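Local coordinates for conserved hypothetical protein (Bacteroides thetaiotaomicron, PDB 2FB6), which is of unknown function but folds as a single alpha/beta domain around a five-stranded parallel sheet, an architecture consistent with the DsrE-like families, at residues M28-S33 with L65-S70; K9-W14 with H41-L46; I72-C77 with L93-R98; T15-D20 with W47-K52. All blocks are in the same frame, centred on the assembly; numbering follows the deposited sequence.

Contact 1: residues M28-S33 with L65-S70; sequences MYALNS and LEMLQS
Leu31 carries most of the packing between helix 19-36 and helix 58-70, reaching across to Met67, a selenomethionine in the crystal. The short helical segments run in nearly the same direction, 24° apart, with axes 9.8 Å from each other. Among the apolar contacts, the closest is that of Leu31 CG with Met67 CG at 3.6 Å, where the two side chains cross at about a right angle. Leu31 has its CG anti to the carbonyl carbon (chi1 -81°), which sends both methyls towards helix 58-70. Met67 SE lies 4.2 Å from Ala30 CB; an alanine suits this place because its single methyl lets the heavier side chain come alongside.

Apolar-to-polar contacts come next. Leu31 CD2 rests 3.7 Å from the backbone Glu66 O and 3.9 Å from Ser70 OG. That hydroxyl is engaged within its own helix, donating to Met67 O at 2.7 Å, so it meets the leucine with its polar need already met. At the exposed edge, the extended chain of Glu66 lays its CD 3.8 Å from Leu31 CD1. Beyond the pair, Met67 also touches Ile44 of the sheet and Ile72, and Ala30 touches Ile72.

No hydrogen bond crosses between the two segments. Two neighbouring helices covering the same sheet are therefore joined here by shape and exclusion of water, with leucine and methionine meeting between the helices and the Ser70 hydroxyl turned back to its own helix.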
loop_
_atom_site.group_PDB
_atom_site.type_symbol
_atom_site.label_atom_id
_atom_site.label_comp_id
_atom_site.label_asym_id
_atom_site.label_seq_id
_atom_site.Cartn_x
_atom_site.Cartn_y
_atom_site.Cartn_z
HETATM N N MSE A 28 3.996 10.959 -0.013
HETATM C CA MSE A 28 4.629 11.927 -0.892
HETATM C C MSE A 28 5.530 11.256 -1.931
HETATM O O MSE A 28 5.484 11.594 -3.133
HETATM C CB MSE A 28 5.419 12.948 -0.100
HETATM C CG MSE A 28 5.892 14.058 -0.970
HETATM SE SE MSE A 28 6.805 15.318 0.109
HETATM C CE MSE A 28 8.556 14.410 0.254
ATOM N N TYR A 29 6.324 10.277 -1.508
ATOM C CA TYR A 29 7.200 9.623 -2.475
ATOM C C TYR A 29 6.390 8.765 -3.454
ATOM O O TYR A 29 6.662 8.771 -4.657
ATOM C CB TYR A 29 8.261 8.794 -1.766
ATOM C CG TYR A 29 9.195 8.109 -2.740
ATOM C CD1 TYR A 29 10.018 8.851 -3.601
ATOM C CD2 TYR A 29 9.271 6.711 -2.797
ATOM C CE1 TYR A 29 10.890 8.215 -4.501
ATOM C CE2 TYR A 29 10.131 6.082 -3.688
ATOM C CZ TYR A 29 10.929 6.825 -4.534
ATOM O OH TYR A 29 11.757 6.153 -5.416
ATOM N N ALA A 30 5.385 8.059 -2.953
ATOM C CA ALA A 30 4.614 7.181 -3.820
ATOM C C ALA A 30 3.853 7.994 -4.875
ATOM O O ALA A 30 3.889 7.682 -6.093
ATOM C CB ALA A 30 3.667 6.320 -3.001
ATOM N N LEU A 31 3.199 9.065 -4.428
ATOM C CA LEU A 31 2.411 9.897 -5.352
ATOM C C LEU A 31 3.278 10.557 -6.408
ATOM O O LEU A 31 2.950 10.541 -7.609
ATOM C CB LEU A 31 1.605 10.957 -4.595
ATOM C CG LEU A 31 0.305 10.450 -4.001
ATOM C CD1 LEU A 31 -0.179 11.399 -2.921
ATOM C CD2 LEU A 31 -0.728 10.308 -5.136
ATOM N N ASN A 32 4.387 11.149 -5.973
ATOM C CA ASN A 32 5.265 11.827 -6.925
ATOM C C ASN A 32 5.905 10.834 -7.880
ATOM O O ASN A 32 6.010 11.098 -9.087
ATOM C CB ASN A 32 6.317 12.656 -6.197
ATOM C CG ASN A 32 5.788 14.016 -5.800
ATOM O OD1 ASN A 32 5.929 14.976 -6.550
ATOM N ND2 ASN A 32 5.141 14.102 -4.631
ATOM N N SER A 33 6.323 9.686 -7.346
ATOM C CA SER A 33 6.902 8.635 -8.182
ATOM C C SER A 33 5.952 8.211 -9.284
ATOM O O SER A 33 6.379 8.042 -10.444
ATOM C CB SER A 33 7.274 7.399 -7.360
ATOM O OG SER A 33 8.392 7.645 -6.546
ATOM N N LEU A 65 -7.198 7.850 -1.251
ATOM C CA LEU A 65 -7.993 8.108 -2.445
ATOM C C LEU A 65 -7.169 8.760 -3.554
ATOM O O LEU A 65 -7.296 8.384 -4.729
ATOM C CB LEU A 65 -9.237 8.931 -2.101
ATOM C CG LEU A 65 -10.177 8.254 -1.090
ATOM C CD1 LEU A 65 -11.322 9.201 -0.724
ATOM C CD2 LEU A 65 -10.712 6.896 -1.567
ATOM N N GLU A 66 -6.304 9.706 -3.188
ATOM C CA GLU A 66 -5.437 10.347 -4.181
ATOM C C GLU A 66 -4.469 9.333 -4.764
ATOM O O GLU A 66 -4.220 9.333 -5.976
ATOM C CB GLU A 66 -4.666 11.545 -3.608
ATOM C CG GLU A 66 -3.956 12.384 -4.697
ATOM C CD GLU A 66 -3.086 13.504 -4.144
ATOM O OE1 GLU A 66 -3.182 13.794 -2.936
ATOM O OE2 GLU A 66 -2.285 14.091 -4.918
HETATM N N MSE A 67 -3.922 8.468 -3.912
HETATM C CA MSE A 67 -2.992 7.463 -4.419
HETATM C C MSE A 67 -3.699 6.521 -5.386
HETATM O O MSE A 67 -3.184 6.239 -6.469
HETATM C CB MSE A 67 -2.313 6.713 -3.268
HETATM C CG MSE A 67 -1.258 7.574 -2.595
HETATM SE SE MSE A 67 -0.174 6.612 -1.324
HETATM C CE MSE A 67 -1.411 6.537 -0.229
ATOM N N LEU A 68 -4.891 6.062 -5.016
ATOM C CA LEU A 68 -5.630 5.173 -5.922
ATOM C C LEU A 68 -5.956 5.844 -7.253
ATOM O O LEU A 68 -5.862 5.203 -8.302
ATOM C CB LEU A 68 -6.901 4.618 -5.268
ATOM C CG LEU A 68 -6.660 3.599 -4.144
ATOM C CD1 LEU A 68 -7.926 3.358 -3.314
ATOM C CD2 LEU A 68 -6.151 2.257 -4.690
ATOM N N GLN A 69 -6.301 7.128 -7.211
ATOM C CA GLN A 69 -6.633 7.875 -8.434
ATOM C C GLN A 69 -5.421 7.976 -9.354
ATOM O O GLN A 69 -5.566 8.022 -10.577
ATOM C CB GLN A 69 -7.139 9.280 -8.104
ATOM C CG GLN A 69 -8.493 9.349 -7.433
ATOM C CD GLN A 69 -8.903 10.788 -7.173
ATOM O OE1 GLN A 69 -9.214 11.531 -8.106
ATOM N NE2 GLN A 69 -8.888 11.197 -5.908
ATOM N N SER A 70 -4.222 8.021 -8.773
ATOM C CA SER A 70 -3.006 8.137 -9.589
ATOM C C SER A 70 -2.596 6.807 -10.235
ATOM O O SER A 70 -1.692 6.783 -11.061
ATOM C CB SER A 70 -1.838 8.648 -8.743
ATOM O OG SER A 70 -1.311 7.597 -7.949
#

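Contact 2: residues K9-W14 with H41-L46; sequences KLTILW and HINIIL
Leu10, Ile12 and Trp14 share five backbone hydrogen bonds with His41, Asn43 and Ile45, the parallel pairing of the two strands in the beta-alpha-beta unit formed by strand 9-14, helix 19-36 and strand 41-46. Leu10 N donates to His41 O at 2.9 Å, and the bonds then alternate in direction; the straightest runs from Ile45 N to Ile12 O (2.8 Å, 173° at the hydrogen). Between them, alpha-carbon hydrogens meet carbonyls, as Thr11 CA does Asn43 O at 3.2 Å.

The face of Lys9, Thr11 and Leu13 is mixed. Lys9 CG lies against His41 CB at 3.9 Å, while its NZ forms a salt bridge with Glu112, which also accepts from Thr11 OG1.

On the other face, Leu10, Ile12 and Trp14 sit beside Ile42, Ile44 and Leu46, branched and aromatic side chains suited to the face covered by helices 19-36 and 58-70. Trp14 has CG anti to its backbone N (chi1 173°), which carries the indole away from the sheet, among Leu26, Val54 and Ile64, and its NE1 donates to Thr16 O. Ile44 CG2 approaches the ring at its edge, 3.6 Å from Trp14 CE3. Replacing this tryptophan with an alanine would probably open a gap beside Ile44 and leave Thr16 O without that donor. On the mixed face, Leu13 CD1 meets Ile45 CG2 at 3.8 Å.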
loop_
_atom_site.group_PDB
_atom_site.type_symbol
_atom_site.label_atom_id
_atom_site.label_comp_id
_atom_site.label_asym_id
_atom_site.label_seq_id
_atom_site.Cartn_x
_atom_site.Cartn_y
_atom_site.Cartn_z
ATOM N N LYS A 9 8.947 -1.674 -11.050
ATOM C CA LYS A 9 7.971 -1.782 -9.953
ATOM C C LYS A 9 8.590 -1.527 -8.596
ATOM O O LYS A 9 9.647 -2.081 -8.258
ATOM C CB LYS A 9 7.286 -3.167 -9.943
ATOM C CG LYS A 9 6.188 -3.312 -8.875
ATOM C CD LYS A 9 5.575 -4.695 -8.855
ATOM C CE LYS A 9 4.447 -4.796 -7.854
ATOM N NZ LYS A 9 4.047 -6.225 -7.672
ATOM N N LEU A 10 7.898 -0.715 -7.804
ATOM C CA LEU A 10 8.245 -0.557 -6.386
ATOM C C LEU A 10 7.110 -1.077 -5.523
ATOM O O LEU A 10 5.951 -0.777 -5.785
ATOM C CB LEU A 10 8.456 0.924 -6.051
ATOM C CG LEU A 10 8.774 1.259 -4.581
ATOM C CD1 LEU A 10 10.082 0.602 -4.130
ATOM C CD2 LEU A 10 8.780 2.773 -4.383
ATOM N N THR A 11 7.450 -1.834 -4.483
ATOM C CA THR A 11 6.482 -2.270 -3.480
ATOM C C THR A 11 6.812 -1.607 -2.150
ATOM O O THR A 11 7.980 -1.511 -1.753
ATOM C CB THR A 11 6.487 -3.783 -3.371
ATOM O OG1 THR A 11 5.945 -4.291 -4.595
ATOM C CG2 THR A 11 5.617 -4.274 -2.211
ATOM N N ILE A 12 5.778 -1.106 -1.480
ATOM C CA ILE A 12 5.970 -0.583 -0.146
ATOM C C ILE A 12 5.151 -1.443 0.800
ATOM O O ILE A 12 3.943 -1.563 0.618
ATOM C CB ILE A 12 5.519 0.893 -0.041
ATOM C CG1 ILE A 12 6.366 1.772 -0.982
ATOM C CG2 ILE A 12 5.632 1.390 1.423
ATOM C CD1 ILE A 12 5.825 3.183 -1.179
ATOM N N LEU A 13 5.815 -2.048 1.786
ATOM C CA LEU A 13 5.109 -2.714 2.870
ATOM C C LEU A 13 4.868 -1.670 3.959
ATOM O O LEU A 13 5.793 -1.253 4.663
ATOM C CB LEU A 13 5.941 -3.879 3.394
ATOM C CG LEU A 13 5.392 -4.664 4.590
ATOM C CD1 LEU A 13 4.016 -5.275 4.312
ATOM C CD2 LEU A 13 6.383 -5.738 4.991
ATOM N N TRP A 14 3.626 -1.216 4.060
ATOM C CA TRP A 14 3.269 -0.138 4.964
ATOM C C TRP A 14 2.710 -0.744 6.253
ATOM O O TRP A 14 1.576 -1.229 6.286
ATOM C CB TRP A 14 2.245 0.757 4.255
ATOM C CG TRP A 14 1.625 1.831 5.077
ATOM C CD1 TRP A 14 1.941 2.191 6.363
ATOM C CD2 TRP A 14 0.596 2.721 4.651
ATOM N NE1 TRP A 14 1.126 3.232 6.772
ATOM C CE2 TRP A 14 0.300 3.582 5.736
ATOM C CE3 TRP A 14 -0.108 2.882 3.448
ATOM C CZ2 TRP A 14 -0.679 4.577 5.658
ATOM C CZ3 TRP A 14 -1.105 3.871 3.374
ATOM C CH2 TRP A 14 -1.375 4.704 4.473
ATOM N N HIS A 41 5.112 1.203 -11.914
ATOM C CA HIS A 41 4.156 0.444 -11.090
ATOM C C HIS A 41 4.519 0.636 -9.645
ATOM O O HIS A 41 5.678 0.497 -9.300
ATOM C CB HIS A 41 4.229 -1.053 -11.437
ATOM C CG HIS A 41 4.041 -1.318 -12.896
ATOM N ND1 HIS A 41 5.093 -1.554 -13.752
ATOM C CD2 HIS A 41 2.925 -1.322 -13.660
ATOM C CE1 HIS A 41 4.632 -1.710 -14.983
ATOM N NE2 HIS A 41 3.320 -1.576 -14.952
ATOM N N ILE A 42 3.519 0.936 -8.813
ATOM C CA ILE A 42 3.741 1.027 -7.371
ATOM C C ILE A 42 2.608 0.300 -6.678
ATOM O O ILE A 42 1.426 0.576 -6.928
ATOM C CB ILE A 42 3.785 2.479 -6.851
ATOM C CG1 ILE A 42 4.861 3.305 -7.595
ATOM C CG2 ILE A 42 3.996 2.483 -5.328
ATOM C CD1 ILE A 42 4.967 4.733 -7.141
ATOM N N ASN A 43 2.983 -0.672 -5.857
ATOM C CA ASN A 43 2.034 -1.431 -5.057
ATOM C C ASN A 43 2.291 -1.179 -3.575
ATOM O O ASN A 43 3.437 -1.265 -3.127
ATOM C CB ASN A 43 2.192 -2.930 -5.339
ATOM C CG ASN A 43 1.228 -3.782 -4.527
ATOM O OD1 ASN A 43 1.642 -4.670 -3.771
ATOM N ND2 ASN A 43 -0.063 -3.523 -4.683
ATOM N N ILE A 44 1.228 -0.895 -2.827
ATOM C CA ILE A 44 1.357 -0.652 -1.394
ATOM C C ILE A 44 0.581 -1.727 -0.658
ATOM O O ILE A 44 -0.571 -1.986 -0.986
ATOM C CB ILE A 44 0.839 0.758 -0.999
ATOM C CG1 ILE A 44 1.648 1.852 -1.747
ATOM C CG2 ILE A 44 0.917 0.927 0.546
ATOM C CD1 ILE A 44 1.208 3.254 -1.481
ATOM N N ILE A 45 1.238 -2.358 0.312
ATOM C CA ILE A 45 0.624 -3.408 1.129
ATOM C C ILE A 45 0.349 -2.828 2.518
ATOM O O ILE A 45 1.270 -2.414 3.210
ATOM C CB ILE A 45 1.559 -4.626 1.287
ATOM C CG1 ILE A 45 2.009 -5.172 -0.079
ATOM C CG2 ILE A 45 0.868 -5.695 2.142
ATOM C CD1 ILE A 45 3.214 -6.097 0.050
ATOM N N LEU A 46 -0.923 -2.798 2.898
ATOM C CA LEU A 46 -1.327 -2.359 4.232
ATOM C C LEU A 46 -1.388 -3.557 5.160
ATOM O O LEU A 46 -2.223 -4.440 4.986
ATOM C CB LEU A 46 -2.705 -1.708 4.177
ATOM C CG LEU A 46 -2.764 -0.297 3.620
ATOM C CD1 LEU A 46 -4.198 0.143 3.453
ATOM C CD2 LEU A 46 -2.046 0.634 4.570
#

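Contact 3: residues I72-C77 with L93-R98; sequences ITIEAC and LGITVR
Glu75 and Arg98 form a salt bridge in which the guanidinium approaches side-on and spends two nitrogens on one oxygen. Arg98 NH2 reaches Glu75 OE1 at 2.8 Å, on the syn lone pair, and Arg98 NE reaches the same OE1 at 3.0 Å, nearly along its C-O axis. OE1 lies close to the guanidinium plane, although the carboxylate is turned 31° from it. The other oxygen, OE2, accepts from Tyr107 OH, so both ends of a buried carboxylate are held; the positive charge probably stabilises its ionised form. Arg98 starts with CG wedged between its backbone N and carbonyl carbon (chi1 70°), which folds the otherwise extended chain back towards the glutamate. A leucine in its place would probably leave Glu75 OE1 without its charge partner and the carboxylate freer to turn.

Backbone hydrogen bonds join the strands in parallel. Thr96 N donates to Ile74 O at 3.0 Å, Ala76 N to Thr96 O at 2.7 Å, and Arg98 N to Ala76 O at 3.2 Å.

Apolar contacts line the side away from the salt bridge. Ile95 CG1 meets Ile74 CG2 at 4.0 Å, and Ile95 CG2 meets Ala76 CB at 3.8 Å, the small alanine admitting the isoleucine branch. Ile64 and Ile90 of the flanking helices pack on this patch.

Where the chain leaves the sheet, Cys77 is the N-cap of the next helix, and Gly94, in the loop before strand 96-98, completes a Schellman motif. Strand 73-77, the helices between and strand 96-98 form a beta-alpha-beta crossover that adds an outermost strand to the parallel sheet.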
loop_
_atom_site.group_PDB
_atom_site.type_symbol
_atom_site.label_atom_id
_atom_site.label_comp_id
_atom_site.label_asym_id
_atom_site.label_seq_id
_atom_site.Cartn_x
_atom_site.Cartn_y
_atom_site.Cartn_z
ATOM N N ILE A 72 -1.623 4.035 -8.336
ATOM C CA ILE A 72 -0.960 3.192 -7.337
ATOM C C ILE A 72 -1.965 2.123 -6.903
ATOM O O ILE A 72 -3.140 2.431 -6.705
ATOM C CB ILE A 72 -0.567 4.056 -6.124
ATOM C CG1 ILE A 72 0.547 5.031 -6.507
ATOM C CG2 ILE A 72 -0.125 3.204 -4.913
ATOM C CD1 ILE A 72 0.691 6.210 -5.551
ATOM N N THR A 73 -1.526 0.869 -6.806
ATOM C CA THR A 73 -2.413 -0.188 -6.317
ATOM C C THR A 73 -2.210 -0.317 -4.808
ATOM O O THR A 73 -1.102 -0.141 -4.311
ATOM C CB THR A 73 -2.179 -1.548 -7.039
ATOM O OG1 THR A 73 -0.813 -1.945 -6.895
ATOM C CG2 THR A 73 -2.468 -1.418 -8.526
ATOM N N ILE A 74 -3.278 -0.618 -4.079
ATOM C CA ILE A 74 -3.206 -0.765 -2.617
ATOM C C ILE A 74 -4.004 -1.990 -2.209
ATOM O O ILE A 74 -5.143 -2.135 -2.622
ATOM C CB ILE A 74 -3.741 0.476 -1.851
ATOM C CG1 ILE A 74 -3.082 1.754 -2.386
ATOM C CG2 ILE A 74 -3.458 0.299 -0.339
ATOM C CD1 ILE A 74 -3.560 3.027 -1.716
ATOM N N GLU A 75 -3.370 -2.883 -1.447
ATOM C CA GLU A 75 -4.009 -4.107 -0.980
ATOM C C GLU A 75 -3.763 -4.221 0.511
ATOM O O GLU A 75 -2.745 -3.737 1.006
ATOM C CB GLU A 75 -3.469 -5.330 -1.730
ATOM C CG GLU A 75 -1.934 -5.448 -1.726
ATOM C CD GLU A 75 -1.403 -6.608 -2.569
ATOM O OE1 GLU A 75 -2.224 -7.387 -3.097
ATOM O OE2 GLU A 75 -0.165 -6.739 -2.687
ATOM N N ALA A 76 -4.731 -4.787 1.224
ATOM C CA ALA A 76 -4.638 -4.881 2.674
ATOM C C ALA A 76 -4.789 -6.321 3.103
ATOM O O ALA A 76 -5.575 -7.074 2.516
ATOM C CB ALA A 76 -5.720 -4.022 3.346
ATOM N N CYS A 77 -4.047 -6.677 4.146
ATOM C CA CYS A 77 -4.107 -7.992 4.747
ATOM C C CYS A 77 -5.526 -8.287 5.228
ATOM O O CYS A 77 -6.040 -7.594 6.094
ATOM C CB CYS A 77 -3.087 -8.082 5.888
ATOM S SG CYS A 77 -3.216 -9.560 6.920
ATOM N N LEU A 93 -13.015 2.000 0.550
ATOM C CA LEU A 93 -12.042 3.010 0.110
ATOM C C LEU A 93 -11.453 2.667 -1.248
ATOM O O LEU A 93 -10.742 3.481 -1.844
ATOM C CB LEU A 93 -10.895 3.165 1.118
ATOM C CG LEU A 93 -11.260 3.743 2.480
ATOM C CD1 LEU A 93 -10.117 3.554 3.443
ATOM C CD2 LEU A 93 -11.644 5.233 2.345
ATOM N N GLY A 94 -11.730 1.458 -1.732
ATOM C CA GLY A 94 -11.191 1.014 -3.002
ATOM C C GLY A 94 -9.907 0.207 -2.888
ATOM O O GLY A 94 -9.238 -0.075 -3.892
ATOM N N ILE A 95 -9.567 -0.172 -1.655
ATOM C CA ILE A 95 -8.407 -1.023 -1.374
ATOM C C ILE A 95 -8.801 -2.490 -1.567
ATOM O O ILE A 95 -9.906 -2.905 -1.171
ATOM C CB ILE A 95 -7.898 -0.756 0.065
ATOM C CG1 ILE A 95 -7.369 0.676 0.188
ATOM C CG2 ILE A 95 -6.831 -1.751 0.481
ATOM C CD1 ILE A 95 -7.276 1.172 1.632
ATOM N N THR A 96 -7.893 -3.262 -2.167
ATOM C CA THR A 96 -8.107 -4.700 -2.355
ATOM C C THR A 96 -7.836 -5.411 -1.044
ATOM O O THR A 96 -6.753 -5.301 -0.488
ATOM C CB THR A 96 -7.184 -5.280 -3.457
ATOM O OG1 THR A 96 -7.509 -4.660 -4.703
ATOM C CG2 THR A 96 -7.355 -6.816 -3.576
ATOM N N VAL A 97 -8.812 -6.158 -0.552
ATOM C CA VAL A 97 -8.608 -6.915 0.665
ATOM C C VAL A 97 -8.470 -8.381 0.284
ATOM O O VAL A 97 -9.357 -8.942 -0.365
ATOM C CB VAL A 97 -9.789 -6.715 1.648
ATOM C CG1 VAL A 97 -9.694 -7.634 2.849
ATOM C CG2 VAL A 97 -9.864 -5.263 2.095
ATOM N N ARG A 98 -7.335 -8.983 0.646
ATOM C CA ARG A 98 -7.108 -10.387 0.347
ATOM C C ARG A 98 -6.110 -10.989 1.319
ATOM O O ARG A 98 -5.389 -10.269 2.018
ATOM C CB ARG A 98 -6.644 -10.563 -1.099
ATOM C CG ARG A 98 -5.276 -10.060 -1.395
ATOM C CD ARG A 98 -4.900 -10.571 -2.784
ATOM N NE ARG A 98 -3.686 -9.950 -3.253
ATOM C CZ ARG A 98 -2.951 -10.405 -4.263
ATOM N NH1 ARG A 98 -3.281 -11.520 -4.914
ATOM N NH2 ARG A 98 -1.857 -9.754 -4.599
#

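Contact 4: residues T15-D20 with W47-K52; sequences TTDNKD and WGASVK
Thr15 O receives the one direct hydrogen bond between the two segments, from Ser50 N in the first turn of helix 49-56, at 3.0 Å. The bond is bent, 140° at the hydrogen, and the donor stands well above the carbonyl plane. Next to it, Thr16 O lies 3.4 Å from Ser50 CB, and Thr15 CA makes a bent CA-H...O contact with Trp47 O at 3.3 Å. Ala49 CB lies 3.6 Å from Asp17 OD2, a side chain short enough to let the acid come close. A water then spans the pair, donating to Asp17 OD2 at 2.7 Å and to Ala49 O at 2.9 Å.

Further out, each segment is held in shape by its own bonds. Ser50 OG is hydrogen-bonded to Trp14 O, at the end of strand 9-14, and Thr15 OG1 pairs with the C-terminal carboxylate of Ile117. Gly48 adopts backbone angles at which a beta carbon would press on the preceding carbonyl and crowd Thr15 CB. Thr16 OG1 accepts from Asn18 N at 3.0 Å, an ST turn, and Asn18 in turn caps helix 19-36 through Thr21 N.

Two neighbouring strand-to-helix turns thus meet at the C-terminal edge of a parallel sheet, the edge where alpha/beta folds commonly place their functional sites, though none is established here.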
loop_
_atom_site.group_PDB
_atom_site.type_symbol
_atom_site.label_atom_id
_atom_site.label_comp_id
_atom_site.label_asym_id
_atom_site.label_seq_id
_atom_site.Cartn_x
_atom_site.Cartn_y
_atom_site.Cartn_z
ATOM N N THR A 15 3.524 -0.723 7.307
ATOM C CA THR A 15 3.099 -1.227 8.619
ATOM C C THR A 15 2.888 -0.105 9.619
ATOM O O THR A 15 2.135 -0.266 10.578
ATOM C CB THR A 15 4.117 -2.224 9.243
ATOM O OG1 THR A 15 5.289 -1.526 9.662
ATOM C CG2 THR A 15 4.493 -3.346 8.260
ATOM N N THR A 16 3.568 1.019 9.417
ATOM C CA THR A 16 3.602 2.065 10.452
ATOM C C THR A 16 2.283 2.815 10.600
ATOM O O THR A 16 1.546 3.006 9.620
ATOM C CB THR A 16 4.743 3.081 10.203
ATOM O OG1 THR A 16 4.836 3.949 11.338
ATOM C CG2 THR A 16 4.518 3.909 8.927
ATOM N N ASP A 17 1.996 3.254 11.826
ATOM C CA ASP A 17 0.906 4.195 12.028
ATOM C C ASP A 17 1.422 5.578 12.430
ATOM O O ASP A 17 0.652 6.400 12.918
ATOM C CB ASP A 17 -0.138 3.663 13.026
ATOM C CG ASP A 17 0.431 3.416 14.413
ATOM O OD1 ASP A 17 1.610 3.742 14.679
ATOM O OD2 ASP A 17 -0.350 2.918 15.260
ATOM N N ASN A 18 2.707 5.836 12.172
ATOM C CA ASN A 18 3.268 7.159 12.421
ATOM C C ASN A 18 2.803 8.112 11.327
ATOM O O ASN A 18 3.221 7.990 10.172
ATOM C CB ASN A 18 4.790 7.121 12.464
ATOM C CG ASN A 18 5.374 8.453 12.851
ATOM O OD1 ASN A 18 5.324 9.409 12.089
ATOM N ND2 ASN A 18 5.903 8.533 14.054
ATOM N N LYS A 19 1.927 9.051 11.670
ATOM C CA LYS A 19 1.366 9.960 10.663
ATOM C C LYS A 19 2.423 10.830 9.982
ATOM O O LYS A 19 2.342 11.062 8.780
ATOM C CB LYS A 19 0.229 10.805 11.252
ATOM C CG LYS A 19 -0.997 9.951 11.563
ATOM C CD LYS A 19 -2.152 10.752 12.162
ATOM C CE LYS A 19 -2.781 11.687 11.142
ATOM N NZ LYS A 19 -3.975 12.410 11.704
ATOM N N ASP A 20 3.435 11.282 10.728
ATOM C CA ASP A 20 4.486 12.105 10.116
ATOM C C ASP A 20 5.166 11.351 8.990
ATOM O O ASP A 20 5.401 11.903 7.911
ATOM C CB ASP A 20 5.518 12.584 11.153
ATOM C CG ASP A 20 5.073 13.823 11.914
ATOM O OD1 ASP A 20 4.164 14.536 11.461
ATOM O OD2 ASP A 20 5.659 14.084 12.985
ATOM N N TRP A 47 -0.513 -3.600 6.163
ATOM C CA TRP A 47 -0.445 -4.786 7.010
ATOM C C TRP A 47 0.187 -4.384 8.328
ATOM O O TRP A 47 1.341 -3.969 8.348
ATOM C CB TRP A 47 0.425 -5.838 6.306
ATOM C CG TRP A 47 0.352 -7.226 6.872
ATOM C CD1 TRP A 47 -0.107 -7.603 8.102
ATOM C CD2 TRP A 47 0.799 -8.415 6.227
ATOM N NE1 TRP A 47 0.021 -8.965 8.258
ATOM C CE2 TRP A 47 0.562 -9.486 7.111
ATOM C CE3 TRP A 47 1.354 -8.687 4.966
ATOM C CZ2 TRP A 47 0.889 -10.811 6.790
ATOM C CZ3 TRP A 47 1.666 -10.011 4.646
ATOM C CH2 TRP A 47 1.429 -11.042 5.543
ATOM N N GLY A 48 -0.557 -4.538 9.424
ATOM C CA GLY A 48 -0.063 -4.137 10.754
ATOM C C GLY A 48 -0.814 -2.940 11.297
ATOM O O GLY A 48 -1.989 -2.767 10.996
ATOM N N ALA A 49 -0.130 -2.108 12.089
ATOM C CA ALA A 49 -0.761 -0.959 12.762
ATOM C C ALA A 49 -1.418 0.000 11.752
ATOM O O ALA A 49 -2.450 0.619 12.025
ATOM C CB ALA A 49 0.276 -0.239 13.629
ATOM N N SER A 50 -0.831 0.070 10.566
ATOM C CA SER A 50 -1.366 0.895 9.487
ATOM C C SER A 50 -2.819 0.619 9.102
ATOM O O SER A 50 -3.525 1.527 8.665
ATOM C CB SER A 50 -0.502 0.718 8.250
ATOM O OG SER A 50 -0.500 -0.647 7.869
ATOM N N VAL A 51 -3.255 -0.631 9.242
ATOM C CA VAL A 51 -4.607 -0.991 8.846
ATOM C C VAL A 51 -5.631 -0.264 9.725
ATOM O O VAL A 51 -6.623 0.273 9.223
ATOM C CB VAL A 51 -4.817 -2.521 8.889
ATOM C CG1 VAL A 51 -6.294 -2.870 8.697
ATOM C CG2 VAL A 51 -4.006 -3.194 7.790
ATOM N N LYS A 52 -5.341 -0.204 11.022
ATOM C CA LYS A 52 -6.185 0.536 11.969
ATOM C C LYS A 52 -6.147 2.029 11.664
ATOM O O LYS A 52 -7.178 2.700 11.712
ATOM C CB LYS A 52 -5.752 0.291 13.416
ATOM C CG LYS A 52 -6.181 -1.045 13.968
ATOM C CD LYS A 52 -5.900 -1.130 15.462
ATOM C CE LYS A 52 -6.037 -2.554 15.963
ATOM N NZ LYS A 52 -5.601 -2.684 17.386
HETATM O O HOH W 1 -2.784 2.120 14.450
#

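In the fold
From the N terminus, strand 9-14 opens contact 2, the turn after it opens contact 4, and helix 19-36 opens contact 1. The chain closes them in the same order, at strand 41-46, at residues 47-52 and on helix 58-70, so these three cross one another and none nests inside another. Contact 3 opens only afterwards and stands in series, closing the loop from 72-77 to 93-98. Contacts 2 and 3 are knitted into one sheet, since strands 41-46 and 73-77 are neighbours; contact 1 joins two helices on one of its faces, and contact 4 joins turns at the C-terminal ends of strands 9-14 and 41-46. The centres of contacts 1 and 4 lie about 17 Å apart.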